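Local coordinates for phosphate-binding protein (Xanthomonas axonopodis pv. citri, PDB 5UB3) that binds a chloride ion in this crystal form and, as a periplasmic receptor paired with a diguanylate cyclase, probably serves in ligand sensing, at residues Y127-L132 / Q266-G271; A70-Q75 / R274-V279; S64-A69 / T85-L90; H106-L111 / L135-A140; I10-A15 / L118-S123. All blocks are in the same frame, centred on the assembly; numbering follows the deposited sequence.

Contact 1 of 5, residues Y127-L132 / Q266-G271; sequences YLLPML and QELSAG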
# COMPACT_ATOMS: atom_id res chain seq x y z
N TYR A 127 -4.65 -6.23 2.98
CA TYR A 127 -4.80 -6.55 4.40
C TYR A 127 -5.68 -5.55 5.10
O TYR A 127 -6.72 -5.88 5.66
CB TYR A 127 -3.42 -6.65 5.12
CG TYR A 127 -3.51 -6.96 6.54
CD1 TYR A 127 -3.79 -8.25 6.97
CD2 TYR A 127 -3.36 -5.97 7.50
CE1 TYR A 127 -3.86 -8.55 8.32
CE2 TYR A 127 -3.44 -6.25 8.83
CZ TYR A 127 -3.70 -7.52 9.25
OH TYR A 127 -3.80 -7.77 10.57
N LEU A 128 -5.27 -4.31 5.06
CA LEU A 128 -5.94 -3.31 5.91
C LEU A 128 -7.33 -3.13 5.46
O LEU A 128 -8.24 -3.23 6.25
CB LEU A 128 -5.17 -1.99 5.92
CG LEU A 128 -3.81 -2.09 6.61
CD1 LEU A 128 -2.87 -0.93 6.25
CD2 LEU A 128 -3.85 -2.31 8.12
N LEU A 129 -7.54 -2.82 4.19
CA LEU A 129 -8.90 -2.61 3.67
C LEU A 129 -9.79 -3.80 3.80
O LEU A 129 -10.90 -3.66 4.30
CB LEU A 129 -8.94 -2.08 2.24
CG LEU A 129 -8.25 -0.72 2.06
CD1 LEU A 129 -8.49 -0.26 0.62
CD2 LEU A 129 -8.75 0.32 3.04
N PRO A 130 -9.31 -4.99 3.36
CA PRO A 130 -10.24 -6.11 3.56
C PRO A 130 -10.56 -6.41 5.04
O PRO A 130 -11.69 -6.77 5.34
CB PRO A 130 -9.53 -7.29 2.91
CG PRO A 130 -8.10 -6.88 2.73
CD PRO A 130 -8.16 -5.37 2.53
N MET A 131 -9.58 -6.32 5.93
CA MET A 131 -9.85 -6.59 7.32
C MET A 131 -10.83 -5.56 7.87
O MET A 131 -11.72 -5.88 8.64
CB MET A 131 -8.59 -6.57 8.22
CG MET A 131 -7.70 -7.76 8.07
SD MET A 131 -8.53 -9.30 8.49
CE MET A 131 -7.71 -9.66 10.03
N LEU A 132 -10.65 -4.31 7.48
CA LEU A 132 -11.57 -3.27 7.91
C LEU A 132 -12.97 -3.64 7.46
O LEU A 132 -13.90 -3.50 8.22
CB LEU A 132 -11.18 -1.90 7.32
CG LEU A 132 -12.08 -0.76 7.68
CD1 LEU A 132 -12.15 -0.65 9.20
CD2 LEU A 132 -11.52 0.49 7.04
N GLN A 266 -7.74 10.84 7.02
CA GLN A 266 -8.18 10.73 8.41
C GLN A 266 -9.19 9.54 8.59
O GLN A 266 -9.07 8.75 9.55
CB GLN A 266 -8.72 12.09 8.87
CG GLN A 266 -8.93 12.22 10.35
CD GLN A 266 -10.08 11.35 10.81
OE1 GLN A 266 -11.18 11.47 10.28
NE2 GLN A 266 -9.83 10.44 11.75
N GLU A 267 -10.12 9.38 7.66
CA GLU A 267 -11.10 8.26 7.76
C GLU A 267 -10.39 6.92 7.60
O GLU A 267 -10.67 5.96 8.32
CB GLU A 267 -12.15 8.38 6.72
CG GLU A 267 -13.09 9.50 7.05
CD GLU A 267 -14.04 9.85 5.91
OE1 GLU A 267 -14.00 9.19 4.85
OE2 GLU A 267 -14.83 10.81 6.09
N LEU A 268 -9.46 6.88 6.65
CA LEU A 268 -8.68 5.68 6.43
C LEU A 268 -7.84 5.40 7.64
O LEU A 268 -7.83 4.26 8.15
CB LEU A 268 -7.83 5.81 5.18
CG LEU A 268 -6.78 4.72 4.97
CD1 LEU A 268 -7.41 3.34 4.90
CD2 LEU A 268 -6.04 5.02 3.69
N SER A 269 -7.15 6.41 8.15
CA SER A 269 -6.41 6.23 9.37
C SER A 269 -7.27 5.66 10.54
O SER A 269 -6.87 4.71 11.21
CB SER A 269 -5.76 7.51 9.79
OG SER A 269 -5.00 7.18 10.91
N ALA A 270 -8.46 6.19 10.74
CA ALA A 270 -9.36 5.64 11.78
C ALA A 270 -9.61 4.15 11.51
O ALA A 270 -9.56 3.33 12.40
CB ALA A 270 -10.67 6.38 11.81
N GLY A 271 -9.82 3.81 10.27
CA GLY A 271 -10.09 2.43 9.90
C GLY A 271 -8.93 1.52 10.13
O GLY A 271 -9.08 0.41 10.61
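Helix segments 127-132 and 266-271 come nearest at their C-terminal ends, where the CA atoms of Leu132 and Gly271 are 6.2 Å apart. In the two-lobed fold of a periplasmic binding protein, helix 124-136 follows strand 115-118 of the second lobe, and the long C-terminal helix 259-277 lies against it. The contact is buried and wholly apolar on the side-chain level, with leucines doing the work.

About one turn before Leu132 on helix 124-136, Leu129 crosses Leu268 at about a right angle and meets it methyl to methyl, Leu129 CD2 to Leu268 CD1 at 3.8 Å. Leu268 reaches in because its CG is anti to the backbone N (chi1 170°), which swings CD1 toward helix 124-136. Behind this pair, Leu129 rests on Thr95 of strand 92-100 and Leu268 on Thr67, while Leu128 packs on Val272 and Leu72.

The closest packing is at Gly271, where no side chain stands between Leu132 and the opposite backbone. Leu132 lays both methyls against one side of that glycine: CD2 sits 3.7 Å from Gly271 CA, and CD1 lies 3.5 Å from Gly271 O.

Contact 2 of 5, residues A70-Q75 / R274-V279; sequences AMLLEQ and RVRDHV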
# COMPACT_ATOMS: atom_id res chain seq x y z
N ALA A 70 0.85 4.08 4.76
CA ALA A 70 1.20 5.45 5.15
C ALA A 70 0.61 5.80 6.50
O ALA A 70 1.27 6.42 7.31
CB ALA A 70 0.74 6.45 4.10
N MET A 71 -0.64 5.42 6.70
CA MET A 71 -1.30 5.71 7.94
C MET A 71 -0.72 4.90 9.08
O MET A 71 -0.65 5.42 10.18
CB MET A 71 -2.84 5.57 7.82
CG MET A 71 -3.43 6.58 6.83
SD MET A 71 -3.12 8.28 7.28
CE MET A 71 -1.65 8.74 6.31
N LEU A 72 -0.24 3.67 8.81
CA LEU A 72 0.50 2.95 9.86
C LEU A 72 1.67 3.79 10.32
O LEU A 72 1.96 3.90 11.53
CB LEU A 72 1.04 1.60 9.37
CG LEU A 72 -0.03 0.60 9.02
CD1 LEU A 72 0.61 -0.63 8.38
CD2 LEU A 72 -0.77 0.18 10.26
N LEU A 73 2.37 4.39 9.36
CA LEU A 73 3.53 5.19 9.71
C LEU A 73 3.11 6.45 10.47
O LEU A 73 3.70 6.77 11.50
CB LEU A 73 4.35 5.55 8.50
CG LEU A 73 4.85 4.42 7.62
CD1 LEU A 73 5.46 4.96 6.34
CD2 LEU A 73 5.83 3.55 8.40
N GLU A 74 2.10 7.16 9.98
CA GLU A 74 1.62 8.37 10.68
C GLU A 74 1.15 8.04 12.10
O GLU A 74 1.43 8.78 13.02
CB GLU A 74 0.50 9.08 9.91
CG GLU A 74 0.22 10.48 10.44
CD GLU A 74 -0.82 11.21 9.64
OE1 GLU A 74 -0.65 12.39 9.31
OE2 GLU A 74 -1.86 10.62 9.44
N GLN A 75 0.45 6.92 12.26
CA GLN A 75 -0.08 6.55 13.59
C GLN A 75 0.98 6.29 14.62
O GLN A 75 0.81 6.64 15.77
CB GLN A 75 -0.94 5.31 13.52
CG GLN A 75 -2.26 5.58 12.88
CD GLN A 75 -2.98 4.29 12.52
OE1 GLN A 75 -2.55 3.17 12.88
NE2 GLN A 75 -4.13 4.45 11.86
N ARG A 274 -8.50 0.99 13.78
CA ARG A 274 -9.48 0.00 14.24
C ARG A 274 -9.02 -1.40 13.94
O ARG A 274 -9.17 -2.31 14.78
CB ARG A 274 -10.80 0.27 13.58
CG ARG A 274 -11.91 -0.65 14.02
CD ARG A 274 -13.15 -0.36 13.20
NE ARG A 274 -14.26 -1.18 13.62
CZ ARG A 274 -15.49 -1.12 13.12
NH1 ARG A 274 -15.83 -0.29 12.13
NH2 ARG A 274 -16.39 -1.92 13.62
N VAL A 275 -8.48 -1.59 12.73
CA VAL A 275 -7.91 -2.90 12.38
C VAL A 275 -6.79 -3.27 13.37
O VAL A 275 -6.70 -4.39 13.91
CB VAL A 275 -7.39 -2.92 10.93
CG1 VAL A 275 -6.59 -4.21 10.68
CG2 VAL A 275 -8.55 -2.84 9.96
N ARG A 276 -5.94 -2.28 13.62
CA ARG A 276 -4.83 -2.50 14.51
C ARG A 276 -5.28 -2.79 15.94
O ARG A 276 -4.71 -3.64 16.62
CB ARG A 276 -3.95 -1.31 14.50
CG ARG A 276 -3.12 -1.23 13.24
CD ARG A 276 -2.24 -0.03 13.37
NE ARG A 276 -1.19 -0.29 14.36
CZ ARG A 276 -0.58 0.64 15.07
NH1 ARG A 276 -0.83 1.94 14.87
NH2 ARG A 276 0.35 0.27 15.96
N ASP A 277 -6.30 -2.08 16.39
CA ASP A 277 -6.84 -2.25 17.73
C ASP A 277 -7.51 -3.63 17.87
O ASP A 277 -7.41 -4.24 18.91
CB ASP A 277 -7.74 -1.07 18.07
CG ASP A 277 -6.96 0.19 18.33
OD1 ASP A 277 -5.72 0.10 18.52
OD2 ASP A 277 -7.57 1.27 18.38
N HIS A 278 -8.09 -4.18 16.80
CA HIS A 278 -8.94 -5.38 16.89
C HIS A 278 -8.34 -6.56 16.13
O HIS A 278 -9.07 -7.32 15.51
CB HIS A 278 -10.41 -5.03 16.50
CG HIS A 278 -10.99 -3.88 17.30
ND1 HIS A 278 -11.50 -4.03 18.58
CD2 HIS A 278 -11.08 -2.55 17.03
CE1 HIS A 278 -11.90 -2.86 19.05
NE2 HIS A 278 -11.65 -1.94 18.13
N VAL A 279 -7.02 -6.72 16.26
CA VAL A 279 -6.26 -7.85 15.69
C VAL A 279 -5.10 -8.33 16.61
O VAL A 279 -4.04 -7.72 16.71
CB VAL A 279 -5.75 -7.51 14.29
CG1 VAL A 279 -4.65 -8.45 13.85
CG2 VAL A 279 -6.91 -7.55 13.27
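Gln75 and Arg276 meet by a hydrogen bond that joins the last turn of helix 67-75 to the last turn of helix 259-277. The backbones stay well separated, with Leu72 CA and Arg276 CA 8.9 Å apart, and long side chains bridge the gap.

The tight part is the inner end. Leu72 CD2 presses on the aliphatic stem of Arg276, 3.4 Å from its CD, and slants across it. Arg276 then bends about its CG-CD bond (chi3 72°), which turns the guanidinium back toward Gln75. The two chains slide past each other in opposite directions, and their flat ends are nearly coplanar, 16° apart. Arg276 NH1 donates to Gln75 OE1 over 2.9 Å, along a fairly straight path (166° at the hydrogen), in the carbonyl plane and on a lone pair. Arg276 CD also comes 3.3 Å from Gln75 OE1. The other end of the amide is used as well: Gln75 NE2 bonds to Ser269 OG, two turns before Arg276 on helix 259-277, so the amide is gripped at both ends and its rotation is fixed. Val272 backs both Leu72 and Gln75.

Toward solvent the contact is looser. Arg276 is partly exposed, and its NH2 lies close to NH2 of Arg76, like charges side by side. Beyond it the helix gives way at His278 to the chain end. This is the C-terminal helix of the two-lobed periplasmic binding protein fold, packing here on helix 67-75 of the first lobe while also meeting helix 124-136 of the second.

Contact 3 of 5, residues S64-A69 / T85-L90; sequences SETTGA and TERGGL
Arg87 reaches from the end of strand 79-87 to Ser64 on strand 62-66, although the two strand segments are 9.3 Å apart at their axes and run at 71° to each other. Its CB points toward segment 64-69, and from CG the chain is extended as far as NE, passing Arg211 and Ala212 of strand 209-217, with Phe249 also against it. NE is the first polar atom, and it donates to a water at 2.7 Å. That same water donates to Ser64 OG. CZ carries the guanidinium on to strand 62-66, where NH2 donates to Ser64 OG over 3.0 Å; the oxygen is only 1° out of the guanidinium plane, but the bond is bent, 146° at the hydrogen.

Between these two strands runs 209-217, antiparallel to both. This is the strand order of the first lobe in type II periplasmic binding proteins, where a strand returning from the other lobe is inserted between the third and the fourth strands of the lobe.

Ser64 OG receives the water and the arginine and is also hydrogen-bonded to Glu214 OE2, which holds Thr85 OG1 too. NH2 further lies near the peptide beyond Ser64, 3.6 Å from Glu65 N. The remaining tip, NH1, meets the methyl CG2 of Thr66 at 3.8 Å, the two side chains crossing at about a right angle, while Thr66 OG1 turns to Thr124 OG1.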
# COMPACT_ATOMS: atom_id res chain seq x y z
N SER A 64 7.35 6.70 -0.39
CA SER A 64 6.21 6.78 -1.23
C SER A 64 5.50 5.48 -0.98
O SER A 64 6.07 4.48 -1.25
CB SER A 64 6.60 6.86 -2.69
OG SER A 64 5.44 7.08 -3.48
N GLU A 65 4.28 5.52 -0.45
CA GLU A 65 3.54 4.31 0.05
C GLU A 65 2.10 4.38 -0.31
O GLU A 65 1.55 5.48 -0.55
CB GLU A 65 3.55 4.27 1.57
CG GLU A 65 4.89 4.03 2.16
CD GLU A 65 5.46 2.67 1.88
OE1 GLU A 65 4.75 1.79 1.45
OE2 GLU A 65 6.67 2.53 2.13
N THR A 66 1.43 3.22 -0.27
CA THR A 66 0.01 3.23 -0.41
C THR A 66 -0.55 3.83 0.87
O THR A 66 0.09 3.81 1.86
CB THR A 66 -0.52 1.83 -0.61
OG1 THR A 66 -0.23 1.11 0.58
CG2 THR A 66 0.16 1.17 -1.88
N THR A 67 -1.75 4.36 0.81
CA THR A 67 -2.26 5.16 1.89
C THR A 67 -2.46 4.45 3.23
O THR A 67 -2.29 5.08 4.25
CB THR A 67 -3.54 5.84 1.45
OG1 THR A 67 -4.40 4.89 0.86
CG2 THR A 67 -3.20 6.91 0.45
N GLY A 68 -2.85 3.19 3.24
CA GLY A 68 -2.94 2.43 4.47
C GLY A 68 -1.60 2.30 5.20
O GLY A 68 -1.51 2.58 6.39
N ALA A 69 -0.57 1.80 4.51
CA ALA A 69 0.79 1.75 5.05
C ALA A 69 1.21 3.08 5.54
O ALA A 69 1.87 3.25 6.58
CB ALA A 69 1.77 1.25 3.99
N THR A 85 -0.44 11.18 -4.21
CA THR A 85 0.25 10.59 -5.33
C THR A 85 -0.72 9.84 -6.20
O THR A 85 -1.56 9.06 -5.71
CB THR A 85 1.41 9.69 -4.85
OG1 THR A 85 2.20 10.48 -3.95
CG2 THR A 85 2.25 9.14 -5.96
N GLU A 86 -0.57 10.07 -7.51
CA GLU A 86 -1.40 9.41 -8.52
C GLU A 86 -0.50 8.42 -9.19
O GLU A 86 0.59 8.77 -9.68
CB GLU A 86 -1.87 10.47 -9.53
CG GLU A 86 -2.89 9.96 -10.51
CD GLU A 86 -3.14 11.00 -11.59
OE1 GLU A 86 -3.90 11.97 -11.29
OE2 GLU A 86 -2.52 10.82 -12.67
N ARG A 87 -0.94 7.18 -9.23
CA ARG A 87 -0.22 6.13 -9.89
C ARG A 87 -1.05 5.50 -11.02
O ARG A 87 -2.25 5.23 -10.88
CB ARG A 87 0.18 5.06 -8.87
CG ARG A 87 1.19 5.52 -7.83
CD ARG A 87 1.52 4.42 -6.86
NE ARG A 87 2.47 4.85 -5.83
CZ ARG A 87 2.81 4.13 -4.77
NH1 ARG A 87 2.29 2.88 -4.54
NH2 ARG A 87 3.70 4.67 -3.93
N GLY A 88 -0.37 5.24 -12.12
CA GLY A 88 -1.02 4.76 -13.34
C GLY A 88 -2.26 5.52 -13.76
O GLY A 88 -3.22 4.90 -14.16
N GLY A 89 -2.26 6.83 -13.62
CA GLY A 89 -3.42 7.64 -13.91
C GLY A 89 -4.58 7.61 -12.92
O GLY A 89 -5.60 8.25 -13.15
N LEU A 90 -4.45 6.88 -11.81
CA LEU A 90 -5.57 6.71 -10.87
C LEU A 90 -5.17 7.31 -9.55
O LEU A 90 -4.13 6.96 -8.97
CB LEU A 90 -5.86 5.22 -10.66
CG LEU A 90 -6.23 4.46 -11.92
CD1 LEU A 90 -6.35 2.99 -11.63
CD2 LEU A 90 -7.53 4.99 -12.52
O HOH W 1 4.54 6.61 -6.20

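Contact 4 of 5, residues H106-L111 / L135-A140; sequences HSLSQL and LRNGIA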
# COMPACT_ATOMS: atom_id res chain seq x y z
N HIS A 106 -21.17 -16.00 -2.70
CA HIS A 106 -21.65 -14.90 -3.53
C HIS A 106 -21.56 -13.52 -2.93
O HIS A 106 -21.78 -12.56 -3.63
CB HIS A 106 -23.06 -15.18 -4.02
CG HIS A 106 -23.08 -16.28 -5.02
ND1 HIS A 106 -23.09 -17.61 -4.65
CD2 HIS A 106 -22.94 -16.26 -6.37
CE1 HIS A 106 -23.03 -18.36 -5.73
NE2 HIS A 106 -22.91 -17.57 -6.79
N SER A 107 -21.22 -13.41 -1.65
CA SER A 107 -21.24 -12.12 -1.01
C SER A 107 -20.20 -12.16 0.07
O SER A 107 -19.84 -13.22 0.55
CB SER A 107 -22.61 -11.86 -0.36
OG SER A 107 -22.81 -12.77 0.70
N LEU A 108 -19.84 -11.00 0.55
CA LEU A 108 -18.96 -10.92 1.73
C LEU A 108 -19.43 -11.70 2.96
O LEU A 108 -18.60 -12.37 3.66
CB LEU A 108 -18.73 -9.44 2.12
CG LEU A 108 -17.54 -9.28 3.06
CD1 LEU A 108 -16.19 -9.44 2.36
CD2 LEU A 108 -17.75 -7.93 3.74
N SER A 109 -20.73 -11.59 3.27
CA SER A 109 -21.31 -12.29 4.45
C SER A 109 -21.06 -13.77 4.40
O SER A 109 -20.76 -14.40 5.41
CB SER A 109 -22.84 -12.04 4.51
OG SER A 109 -23.15 -10.62 4.51
N GLN A 110 -21.09 -14.35 3.21
CA GLN A 110 -20.78 -15.80 3.04
C GLN A 110 -19.32 -16.19 3.17
O GLN A 110 -18.97 -17.38 2.99
CB GLN A 110 -21.32 -16.28 1.70
CG GLN A 110 -22.83 -16.18 1.63
CD GLN A 110 -23.37 -16.43 0.22
OE1 GLN A 110 -22.65 -16.82 -0.67
NE2 GLN A 110 -24.67 -16.23 0.05
N LEU A 111 -18.45 -15.23 3.51
CA LEU A 111 -17.10 -15.58 3.96
C LEU A 111 -17.08 -16.41 5.26
O LEU A 111 -16.09 -17.11 5.51
CB LEU A 111 -16.24 -14.35 4.22
CG LEU A 111 -15.21 -14.07 3.17
CD1 LEU A 111 -15.94 -13.62 1.89
CD2 LEU A 111 -14.32 -12.97 3.72
N LEU A 135 -14.51 -6.17 9.62
CA LEU A 135 -14.91 -5.60 10.88
C LEU A 135 -16.25 -4.86 10.80
O LEU A 135 -17.14 -5.08 11.65
CB LEU A 135 -13.84 -4.68 11.45
CG LEU A 135 -12.63 -5.33 12.07
CD1 LEU A 135 -11.65 -4.21 12.30
CD2 LEU A 135 -12.84 -6.05 13.40
N ARG A 136 -16.40 -4.04 9.79
CA ARG A 136 -17.62 -3.25 9.61
C ARG A 136 -18.84 -4.13 9.47
O ARG A 136 -19.90 -3.76 9.93
CB ARG A 136 -17.53 -2.34 8.37
CG ARG A 136 -16.60 -1.16 8.57
CD ARG A 136 -16.11 -0.68 7.22
NE ARG A 136 -15.50 0.63 7.33
CZ ARG A 136 -15.10 1.36 6.29
NH1 ARG A 136 -15.19 0.91 5.05
NH2 ARG A 136 -14.60 2.56 6.49
N ASN A 137 -18.66 -5.31 8.86
CA ASN A 137 -19.75 -6.25 8.66
C ASN A 137 -19.89 -7.32 9.73
O ASN A 137 -20.69 -8.24 9.59
CB ASN A 137 -19.60 -6.85 7.26
CG ASN A 137 -19.95 -5.84 6.18
OD1 ASN A 137 -21.12 -5.67 5.79
ND2 ASN A 137 -18.94 -5.12 5.72
N GLY A 138 -19.12 -7.21 10.81
CA GLY A 138 -19.22 -8.11 11.92
C GLY A 138 -18.79 -9.51 11.61
O GLY A 138 -19.22 -10.46 12.28
N ILE A 139 -17.93 -9.65 10.61
CA ILE A 139 -17.50 -10.96 10.13
C ILE A 139 -16.18 -11.27 10.85
O ILE A 139 -15.10 -10.68 10.53
CB ILE A 139 -17.31 -10.98 8.62
CG1 ILE A 139 -18.66 -10.81 7.93
CG2 ILE A 139 -16.62 -12.25 8.19
CD1 ILE A 139 -18.56 -10.62 6.45
N ALA A 140 -16.23 -12.19 11.80
CA ALA A 140 -15.03 -12.57 12.51
C ALA A 140 -14.05 -13.25 11.55
O ALA A 140 -14.44 -13.99 10.63
CB ALA A 140 -15.38 -13.48 13.67
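Ile139 and Leu108 slant across each other, with Asn137 lying square to the same leucine. Ile139 does most of the reaching: its CG1 stands beside the backbone N (chi1 -67°) and the chain runs out straight, so that the terminal CD1 arrives against the backbone where the 3-10 segment 109-111 starts. CD1 touches Leu108 O at 3.3 Å, Leu108 CG at 3.8 Å and Ser109 CA at 3.8 Å, so one methyl is wedged against both backbone and side chain.

Leu108 has CG anti to N (chi1 -164°) and CD2 carried over toward the end of helix 124-136. There it meets the amide of Asn137, CD2 to ND2 at 3.6 Å, a contact of methyl with amide. The same ND2 donates to Glu133 O, one turn back in the helix. Leu134 lies behind Leu108, Leu111 and Ile139 and gives the apolar patch its floor, whereas Asn137 and Ser109 stand at the solvent edge.

What places Ile139 is the way the helix stops. Gly138 takes a positive phi (68°), its N bonds to Leu135 O, and Ile139 N reaches back to Leu134 O, which sends the isoleucine back across the apolar side of the helix end. The loop before strand 115-118 packs over it through Leu108, and the helix end itself is a Schellman motif with its usual hydrophobic contact, here between Ile139 and Leu134.

Contact 5 of 5, residues I10-A15 / L118-S123; sequences ISDDPA and LQNASS
Ile10 and Ser122 make the one close touch here, the methyl CG2 of Ile10 standing 4.1 Å from Ser122 CB. With chi1 at -59°, CG2 is anti to the backbone N of Ile10 and faces the serine. The backbones open out from this point, from 7.8 Å between Ile10 CA and Ser122 CA to 9.4 Å between Asp12 CA and Asn120 CA. Asp12 OD2 and Asn120 ND2 look toward each other at the wide end but remain 4.5 Å apart, too far to bond.

The next shell fixes the two touching residues. Glu65 OE2 accepts from Ile10 N and so holds the first loop to strand 62-66. Ser122 OG accepts a hydrogen bond from Ala48 N, at the start of helix 48-56. Within its own loop Ser122 sits in a type I turn from Asn120 to Ser123, closed by Ser123 N to Asn120 O at 3.1 Å; a weak bond from Ser122 N to Asn120 OD1 adds to it. Ser123 then caps helix 124-136 with a weak bond from Gly126 N to its OG.

Each segment links a strand to the next helix, 4-8 to 14-28 in one lobe and 115-118 to 124-136 in the other. Such strand-to-helix loops, facing each other across the two lobes, are consistent with the interlobe cleft of periplasmic binding proteins.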
# COMPACT_ATOMS: atom_id res chain seq x y z
N ILE A 10 8.46 0.57 2.21
CA ILE A 10 8.32 -0.76 2.74
C ILE A 10 8.39 -1.69 1.57
O ILE A 10 7.67 -1.50 0.60
CB ILE A 10 6.96 -0.91 3.44
CG1 ILE A 10 6.82 0.13 4.60
CG2 ILE A 10 6.79 -2.33 3.96
CD1 ILE A 10 5.39 0.28 5.07
N SER A 11 9.21 -2.72 1.67
CA SER A 11 9.41 -3.57 0.56
C SER A 11 9.64 -4.97 1.02
O SER A 11 10.49 -5.20 1.84
CB SER A 11 10.62 -3.11 -0.22
OG SER A 11 11.02 -4.07 -1.23
N ASP A 12 8.98 -5.91 0.38
CA ASP A 12 9.31 -7.34 0.51
C ASP A 12 10.29 -7.81 -0.55
O ASP A 12 10.50 -9.00 -0.68
CB ASP A 12 8.05 -8.22 0.41
CG ASP A 12 7.19 -7.93 -0.86
OD1 ASP A 12 7.59 -7.15 -1.78
OD2 ASP A 12 6.06 -8.48 -0.93
N ASP A 13 10.87 -6.91 -1.33
CA ASP A 13 11.65 -7.31 -2.52
C ASP A 13 12.62 -6.19 -2.90
O ASP A 13 12.55 -5.63 -3.99
CB ASP A 13 10.67 -7.62 -3.63
CG ASP A 13 11.31 -8.18 -4.89
OD1 ASP A 13 12.48 -8.61 -4.86
OD2 ASP A 13 10.61 -8.12 -5.92
N PRO A 14 13.47 -5.80 -1.96
CA PRO A 14 14.33 -4.63 -2.17
C PRO A 14 15.23 -4.69 -3.41
O PRO A 14 15.43 -3.68 -4.04
CB PRO A 14 15.19 -4.58 -0.92
CG PRO A 14 15.09 -5.95 -0.30
CD PRO A 14 13.73 -6.43 -0.65
N ALA A 15 15.75 -5.87 -3.74
CA ALA A 15 16.49 -6.10 -5.01
C ALA A 15 15.82 -5.49 -6.21
O ALA A 15 16.44 -4.80 -7.05
CB ALA A 15 16.67 -7.60 -5.22
N LEU A 118 -4.77 -13.15 2.43
CA LEU A 118 -4.30 -11.78 2.54
C LEU A 118 -2.83 -11.71 2.31
O LEU A 118 -2.13 -12.72 2.22
CB LEU A 118 -4.63 -11.30 3.92
CG LEU A 118 -6.14 -11.32 4.18
CD1 LEU A 118 -6.44 -10.75 5.56
CD2 LEU A 118 -6.84 -10.48 3.15
N GLN A 119 -2.31 -10.50 2.24
CA GLN A 119 -0.95 -10.33 1.88
C GLN A 119 0.07 -10.27 3.01
O GLN A 119 0.76 -11.26 3.26
CB GLN A 119 -0.85 -9.17 0.95
CG GLN A 119 -1.36 -9.57 -0.42
CD GLN A 119 -1.56 -8.39 -1.33
OE1 GLN A 119 -0.65 -7.57 -1.55
NE2 GLN A 119 -2.76 -8.30 -1.89
N ASN A 120 0.26 -9.12 3.61
CA ASN A 120 1.09 -8.96 4.79
C ASN A 120 0.48 -7.77 5.49
O ASN A 120 -0.33 -7.08 4.88
CB ASN A 120 2.56 -8.62 4.48
CG ASN A 120 2.70 -7.40 3.59
OD1 ASN A 120 2.30 -6.26 3.92
ND2 ASN A 120 3.22 -7.65 2.41
N ALA A 121 0.92 -7.48 6.72
CA ALA A 121 0.25 -6.48 7.58
C ALA A 121 0.38 -5.02 7.11
O ALA A 121 -0.41 -4.15 7.52
CB ALA A 121 0.71 -6.65 9.01
N SER A 122 1.36 -4.77 6.22
CA SER A 122 1.61 -3.48 5.68
C SER A 122 0.80 -3.19 4.39
O SER A 122 0.80 -2.05 3.88
CB SER A 122 3.14 -3.32 5.51
OG SER A 122 3.82 -3.68 6.76
N SER A 123 0.02 -4.16 3.89
CA SER A 123 -0.67 -3.98 2.62
C SER A 123 -2.00 -3.28 2.81
O SER A 123 -2.83 -3.66 3.64
CB SER A 123 -0.91 -5.35 1.98
OG SER A 123 -1.79 -5.26 0.91

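How the contacts relate
Contacts 1, 2, 3 and 5 cluster around the junction of the two lobes, while contact 4 lies at the far end of the second lobe, about 27 Å from contact 3 between centres. Contacts 1 and 2 are about 8 Å apart and share helix 259-277, which thus packs on helix 124-136 and on helix 67-75. Helix 67-75 also joins contact 2 to contact 3, and helix 124-136 joins contact 1 to contact 4. Along the chain, contact 3 is nested within the loop closed by contact 5, and contacts 1 and 4 within that of contact 2. The C-terminal helix therefore ties late sequence to helices of both lobes.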